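Local coordinates for protein thioesterase (Streptomyces coelicolor, PDB 3QMW) that probably hydrolyses thioesters in the prodiginine biosynthetic pathway, as a member of the thioesterase family with an alpha/beta hydrolase fold, at residues Leu153-Val156 / Ile157-Gly161; Met218-Ala221 / Trp222-Tyr225; Tyr191-His194 / Pro195-Pro198. One frame throughout, in Å; residues are numbered along the deposited sequence.

Contact 1 (Leu153-Val156 / Ile157-Gly161); sequences LREV and IRDLG
This is a local contact along the last turns of helix 150-159, at the surface, in the helical region between strands 129-132 and 203-208. The backbone is tied i to i+4: R158 N reaches R154 O at 2.9 Å, and D159 N reaches E155 O at 3.0 Å. The I157 N to L153 O and L160 N to V156 O bonds are weak.

Two arginines one turn apart share a flank. R154 runs straight out to NE, whereas R158 bends at chi3 (-54°), swinging its NH2 back over one face of the R154 guanidinium, 3.5 Å from R154 NH1. The two planes stand 85° apart, so edge meets face; this closeness of like charges probably costs energy. The same NH2 lies 3.4 Å from R154 CG, and both chains rest on L163. With an alanine in place of R154, R158 would probably lose the surface under its NH2, and A171 and F174 of helix 169-176 a neighbour. V156 CG1 and L160 CD1 pack at 4.4 Å, the buried L153 packs on L178, L181 and L185 of helix 178-189, and L160 touches the probable Ser-His-Asp triad. G161 takes a positive phi (92°), where a CB would jam against the carbonyl O before it, and its N bonds to R158 O at 3.2 Å: a Schellman motif closing a helix in the probable lid of this thioesterase.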
# COMPACT_ATOMS: atom_id res chain seq x y z
N LEU D 153 11.19 -31.02 -12.13
CA LEU D 153 11.30 -29.57 -11.96
C LEU D 153 9.96 -28.88 -12.12
O LEU D 153 9.74 -27.80 -11.57
CB LEU D 153 12.29 -29.01 -12.98
CG LEU D 153 12.62 -27.53 -12.89
CD1 LEU D 153 13.32 -27.24 -11.58
CD2 LEU D 153 13.49 -27.11 -14.07
N ARG D 154 9.06 -29.49 -12.88
CA ARG D 154 7.70 -29.00 -12.98
C ARG D 154 7.02 -29.17 -11.63
O ARG D 154 6.50 -28.21 -11.07
CB ARG D 154 6.90 -29.74 -14.06
CG ARG D 154 5.59 -29.06 -14.40
CD ARG D 154 4.94 -29.59 -15.68
NE ARG D 154 3.89 -28.68 -16.17
CZ ARG D 154 2.68 -29.03 -16.63
NH1 ARG D 154 2.29 -30.30 -16.68
NH2 ARG D 154 1.84 -28.08 -17.04
N GLU D 155 7.06 -30.39 -11.10
CA GLU D 155 6.36 -30.69 -9.85
C GLU D 155 6.91 -29.89 -8.67
O GLU D 155 6.17 -29.54 -7.76
CB GLU D 155 6.36 -32.20 -9.54
CG GLU D 155 5.25 -32.59 -8.54
CD GLU D 155 5.16 -34.10 -8.24
OE1 GLU D 155 6.20 -34.80 -8.27
OE2 GLU D 155 4.03 -34.58 -7.96
N VAL D 156 8.21 -29.59 -8.68
CA VAL D 156 8.81 -28.78 -7.62
C VAL D 156 8.25 -27.36 -7.63
O VAL D 156 7.93 -26.81 -6.59
CB VAL D 156 10.35 -28.75 -7.69
CG1 VAL D 156 10.91 -27.42 -7.18
CG2 VAL D 156 10.94 -29.93 -6.91
N ILE D 157 8.12 -26.78 -8.82
CA ILE D 157 7.54 -25.44 -8.94
C ILE D 157 6.05 -25.44 -8.58
O ILE D 157 5.55 -24.48 -7.99
CB ILE D 157 7.73 -24.89 -10.36
CG1 ILE D 157 9.21 -24.58 -10.61
CG2 ILE D 157 6.91 -23.62 -10.55
CD1 ILE D 157 9.68 -23.31 -9.95
N ARG D 158 5.36 -26.53 -8.93
CA ARG D 158 3.93 -26.68 -8.63
C ARG D 158 3.66 -26.73 -7.14
O ARG D 158 2.70 -26.11 -6.67
CB ARG D 158 3.38 -27.95 -9.27
CG ARG D 158 1.89 -28.19 -9.00
CD ARG D 158 1.35 -29.42 -9.74
NE ARG D 158 1.62 -29.36 -11.18
CZ ARG D 158 2.36 -30.23 -11.88
NH1 ARG D 158 2.93 -31.29 -11.30
NH2 ARG D 158 2.53 -30.04 -13.19
N ASP D 159 4.49 -27.46 -6.40
CA ASP D 159 4.32 -27.63 -4.96
C ASP D 159 4.78 -26.38 -4.18
O ASP D 159 4.48 -26.25 -2.99
CB ASP D 159 5.08 -28.87 -4.46
CG ASP D 159 4.58 -30.16 -5.11
OD1 ASP D 159 3.36 -30.29 -5.38
OD2 ASP D 159 5.41 -31.05 -5.37
N LEU D 160 5.51 -25.49 -4.85
CA LEU D 160 5.88 -24.18 -4.29
C LEU D 160 4.89 -23.08 -4.69
O LEU D 160 5.02 -21.95 -4.23
CB LEU D 160 7.30 -23.77 -4.73
CG LEU D 160 8.51 -24.47 -4.09
CD1 LEU D 160 9.82 -23.98 -4.72
CD2 LEU D 160 8.55 -24.25 -2.59
N GLY D 161 3.92 -23.41 -5.54
CA GLY D 161 2.87 -22.45 -5.95
C GLY D 161 3.17 -21.66 -7.21
O GLY D 161 2.52 -20.65 -7.47

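Contact 2 (Met218-Ala221 / Trp222-Tyr225); sequences MVEA and WRPY
E220 OE2 takes two donors from R223, NH2 at 2.7 Å and NE at 2.8 Å, in a salt bridge between side chains three residues apart. NH2 comes to the syn side of the carboxylate, NE nearly in line with the C-O bond, and OE2 lies in the guanidinium plane. The two chains run side by side because each bends: E220 at chi2 (68°), R223 at chi3 (-60°). E220 OE1 pairs with R232 of strand 230-235, so one carboxylate serves two arginines and is probably kept ionised by them.

Beside the bridge the backbone turns. W222 N bonds to V219 O at 3.2 Å. The edge of the indole rests on V219, its CD1 3.3 Å from V219 O, while NE1 bonds to S134 O. A221 O meets the Y225 ring edge at CD1 (3.4 Å), and Y225 OH bonds to H138. The small methyl of A221 packs on A136, and P224, lacking an N-H, suits the 3-10 segment 223-225. E220 to R223 make a type I beta turn, with A221 and W222 at its corners and R223 N bonded to E220 O at 3.0 Å, where the chain leaves helix 216-220 in the beta-alpha-beta crossover between strands 203-208 and 230-235 of the alpha/beta hydrolase fold.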
# COMPACT_ATOMS: atom_id res chain seq x y z
N MET D 218 15.68 -18.33 8.13
CA MET D 218 16.50 -18.09 6.94
C MET D 218 16.47 -16.62 6.56
O MET D 218 17.50 -16.04 6.19
CB MET D 218 16.00 -18.92 5.74
CG MET D 218 16.30 -20.41 5.83
SD MET D 218 15.45 -21.39 4.56
CE MET D 218 15.87 -23.05 5.09
N VAL D 219 15.29 -16.02 6.64
CA VAL D 219 15.12 -14.61 6.30
C VAL D 219 15.71 -13.74 7.40
O VAL D 219 16.28 -12.68 7.14
CB VAL D 219 13.64 -14.26 6.06
CG1 VAL D 219 13.50 -12.81 5.58
CG2 VAL D 219 13.03 -15.22 5.05
N GLU D 220 15.57 -14.20 8.64
CA GLU D 220 16.22 -13.55 9.77
C GLU D 220 17.72 -13.44 9.55
O GLU D 220 18.33 -12.46 9.95
CB GLU D 220 15.95 -14.32 11.07
CG GLU D 220 16.49 -13.65 12.36
CD GLU D 220 15.76 -12.36 12.72
OE1 GLU D 220 14.56 -12.24 12.41
OE2 GLU D 220 16.40 -11.47 13.32
N ALA D 221 18.31 -14.45 8.91
CA ALA D 221 19.76 -14.51 8.67
C ALA D 221 20.33 -13.35 7.82
O ALA D 221 21.55 -13.19 7.75
CB ALA D 221 20.13 -15.86 8.05
N TRP D 222 19.48 -12.55 7.19
CA TRP D 222 19.91 -11.35 6.46
C TRP D 222 20.38 -10.22 7.38
O TRP D 222 21.03 -9.28 6.91
CB TRP D 222 18.77 -10.79 5.60
CG TRP D 222 18.53 -11.50 4.32
CD1 TRP D 222 17.70 -12.57 4.11
CD2 TRP D 222 19.10 -11.18 3.04
NE1 TRP D 222 17.72 -12.93 2.79
CE2 TRP D 222 18.58 -12.10 2.11
CE3 TRP D 222 20.00 -10.21 2.60
CZ2 TRP D 222 18.93 -12.08 0.77
CZ3 TRP D 222 20.35 -10.19 1.26
CH2 TRP D 222 19.82 -11.12 0.36
N ARG D 223 20.02 -10.28 8.66
CA ARG D 223 20.19 -9.15 9.58
C ARG D 223 21.63 -8.62 9.59
O ARG D 223 21.84 -7.42 9.34
CB ARG D 223 19.72 -9.52 11.00
CG ARG D 223 19.95 -8.44 12.07
CD ARG D 223 19.50 -8.91 13.44
NE ARG D 223 18.07 -9.26 13.46
CZ ARG D 223 17.07 -8.38 13.52
NH1 ARG D 223 17.30 -7.07 13.59
NH2 ARG D 223 15.82 -8.82 13.52
N PRO D 224 22.61 -9.51 9.84
CA PRO D 224 24.00 -9.06 9.89
C PRO D 224 24.60 -8.68 8.53
O PRO D 224 25.76 -8.29 8.48
CB PRO D 224 24.74 -10.27 10.47
CG PRO D 224 23.93 -11.43 10.05
CD PRO D 224 22.51 -10.96 10.10
N TYR D 225 23.82 -8.80 7.45
CA TYR D 225 24.28 -8.38 6.11
C TYR D 225 24.22 -6.88 5.90
O TYR D 225 24.64 -6.39 4.85
CB TYR D 225 23.51 -9.11 5.00
CG TYR D 225 24.03 -10.50 4.76
CD1 TYR D 225 23.57 -11.58 5.49
CD2 TYR D 225 25.03 -10.72 3.81
CE1 TYR D 225 24.07 -12.87 5.28
CE2 TYR D 225 25.54 -12.00 3.58
CZ TYR D 225 25.06 -13.06 4.32
OH TYR D 225 25.56 -14.32 4.12

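Contact 3 (Tyr191-His194 / Pro195-Pro198); sequences YDWH and PRPP
W193 and P195 make the apolar part of this local contact. P195 CA sits over one face of the indole, 3.7 Å from the centroid of the six-membered ring and 10° off its normal, a CH-pi interaction in which the slightly positive C-H beside the proline nitrogen meets the electron-rich ring. P195 CB approaches the ring's far corner, 4.1 Å from W193 CZ3. The first torsion of W193 turns its indole alongside the residues that follow, so that P195 covers one face, and NE1, at the other end of the ring, bonds to Y112 OH of helix 106-120.

The segment is an irregular, extended connection, with proline at three of its last four positions to stiffen it, and it leads from helix 178-189 back to strand 203-208 of the alpha/beta hydrolase sheet. P198 O also bonds to R119 of helix 106-120.

The polar part belongs to R196, whose CG lies between its backbone N and carbonyl carbon (chi1 81°); the chain then bends at chi3, bringing the guanidinium back toward H194. There NE makes a weak hydrogen bond to H194 O at 3.0 Å, strongly bent at the hydrogen. The guanidinium is turned only 18° from the indole plane, with NH2 3.3 Å from W193 CD1, an oblique packing of flat groups. R196 NE and W193 NE1 are both donors and do not bond to each other.

Outside the two segments, E113 of helix 106-120 is hydrogen-bonded to Y191 OH and lies at long, weak ion-pair distance from R196 NH2. Y191 OH itself lies at the edge of the W193 ring and 3.5 Å from R196 NH2.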
# COMPACT_ATOMS: atom_id res chain seq x y z
N TYR D 191 26.45 -20.68 -6.58
CA TYR D 191 26.86 -19.54 -5.78
C TYR D 191 27.31 -20.06 -4.43
O TYR D 191 26.65 -20.92 -3.85
CB TYR D 191 25.68 -18.58 -5.60
CG TYR D 191 25.91 -17.36 -4.73
CD1 TYR D 191 26.44 -16.19 -5.28
CD2 TYR D 191 25.56 -17.35 -3.38
CE1 TYR D 191 26.63 -15.07 -4.50
CE2 TYR D 191 25.75 -16.23 -2.60
CZ TYR D 191 26.29 -15.09 -3.16
OH TYR D 191 26.47 -13.98 -2.37
N ASP D 192 28.46 -19.58 -3.97
CA ASP D 192 28.82 -19.74 -2.56
C ASP D 192 29.36 -18.40 -2.08
O ASP D 192 30.15 -17.76 -2.76
CB ASP D 192 29.84 -20.87 -2.35
CG ASP D 192 29.61 -21.62 -1.03
OD1 ASP D 192 28.55 -22.27 -0.89
OD2 ASP D 192 30.49 -21.57 -0.14
N TRP D 193 28.91 -17.99 -0.90
CA TRP D 193 29.12 -16.63 -0.44
C TRP D 193 30.57 -16.34 -0.04
O TRP D 193 31.02 -16.74 1.03
CB TRP D 193 28.16 -16.31 0.71
CG TRP D 193 28.32 -14.94 1.27
CD1 TRP D 193 27.99 -13.76 0.68
CD2 TRP D 193 28.86 -14.61 2.56
NE1 TRP D 193 28.29 -12.71 1.51
CE2 TRP D 193 28.83 -13.21 2.67
CE3 TRP D 193 29.36 -15.37 3.62
CZ2 TRP D 193 29.28 -12.54 3.81
CZ3 TRP D 193 29.82 -14.71 4.76
CH2 TRP D 193 29.77 -13.31 4.84
N HIS D 194 31.29 -15.66 -0.95
CA HIS D 194 32.57 -15.00 -0.66
C HIS D 194 32.39 -14.05 0.52
O HIS D 194 31.69 -13.04 0.38
CB HIS D 194 33.03 -14.15 -1.87
CG HIS D 194 33.74 -14.93 -2.94
ND1 HIS D 194 33.09 -15.40 -4.07
CD2 HIS D 194 35.04 -15.29 -3.08
CE1 HIS D 194 33.96 -16.03 -4.84
NE2 HIS D 194 35.15 -15.98 -4.26
N PRO D 195 33.00 -14.36 1.68
CA PRO D 195 32.87 -13.42 2.79
C PRO D 195 33.30 -12.00 2.44
O PRO D 195 34.29 -11.79 1.73
CB PRO D 195 33.77 -14.03 3.87
CG PRO D 195 33.74 -15.49 3.58
CD PRO D 195 33.75 -15.57 2.07
N ARG D 196 32.52 -11.05 2.93
CA ARG D 196 32.70 -9.64 2.63
C ARG D 196 32.02 -8.83 3.73
O ARG D 196 31.27 -9.40 4.53
CB ARG D 196 32.13 -9.34 1.23
CG ARG D 196 30.62 -9.13 1.19
CD ARG D 196 30.08 -9.32 -0.21
NE ARG D 196 29.95 -10.73 -0.53
CZ ARG D 196 29.78 -11.21 -1.76
NH1 ARG D 196 29.71 -10.40 -2.81
NH2 ARG D 196 29.67 -12.53 -1.93
N PRO D 197 32.26 -7.51 3.77
CA PRO D 197 31.70 -6.71 4.85
C PRO D 197 30.19 -6.50 4.69
O PRO D 197 29.62 -6.88 3.65
CB PRO D 197 32.45 -5.38 4.73
CG PRO D 197 32.94 -5.31 3.32
CD PRO D 197 32.82 -6.66 2.70
N PRO D 198 29.54 -5.92 5.71
CA PRO D 198 28.11 -5.62 5.63
C PRO D 198 27.81 -4.31 4.90
O PRO D 198 28.67 -3.44 4.80
CB PRO D 198 27.68 -5.53 7.10
CG PRO D 198 28.90 -5.05 7.81
CD PRO D 198 30.09 -5.59 7.05

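How the contacts relate
From the N terminus the chain meets contact 1 first, at the end of helix 150-159, then contact 3, in the connection from helix 178-189 to strand 203-208, and last contact 2, between helix 216-220 and strand 230-235. Each joins two adjoining segments, so none closes a long loop; they follow in series, without nesting or crossing. Contact 1 stands apart, its centre 26 Å from that of contact 2 and 29 Å from that of contact 3. Contacts 2 and 3 touch: the Y225 and W193 rings meet edge-to-face, and P198 packs against P224 and Y225, tying the return segment from the helical region to the crossover before strand 230-235.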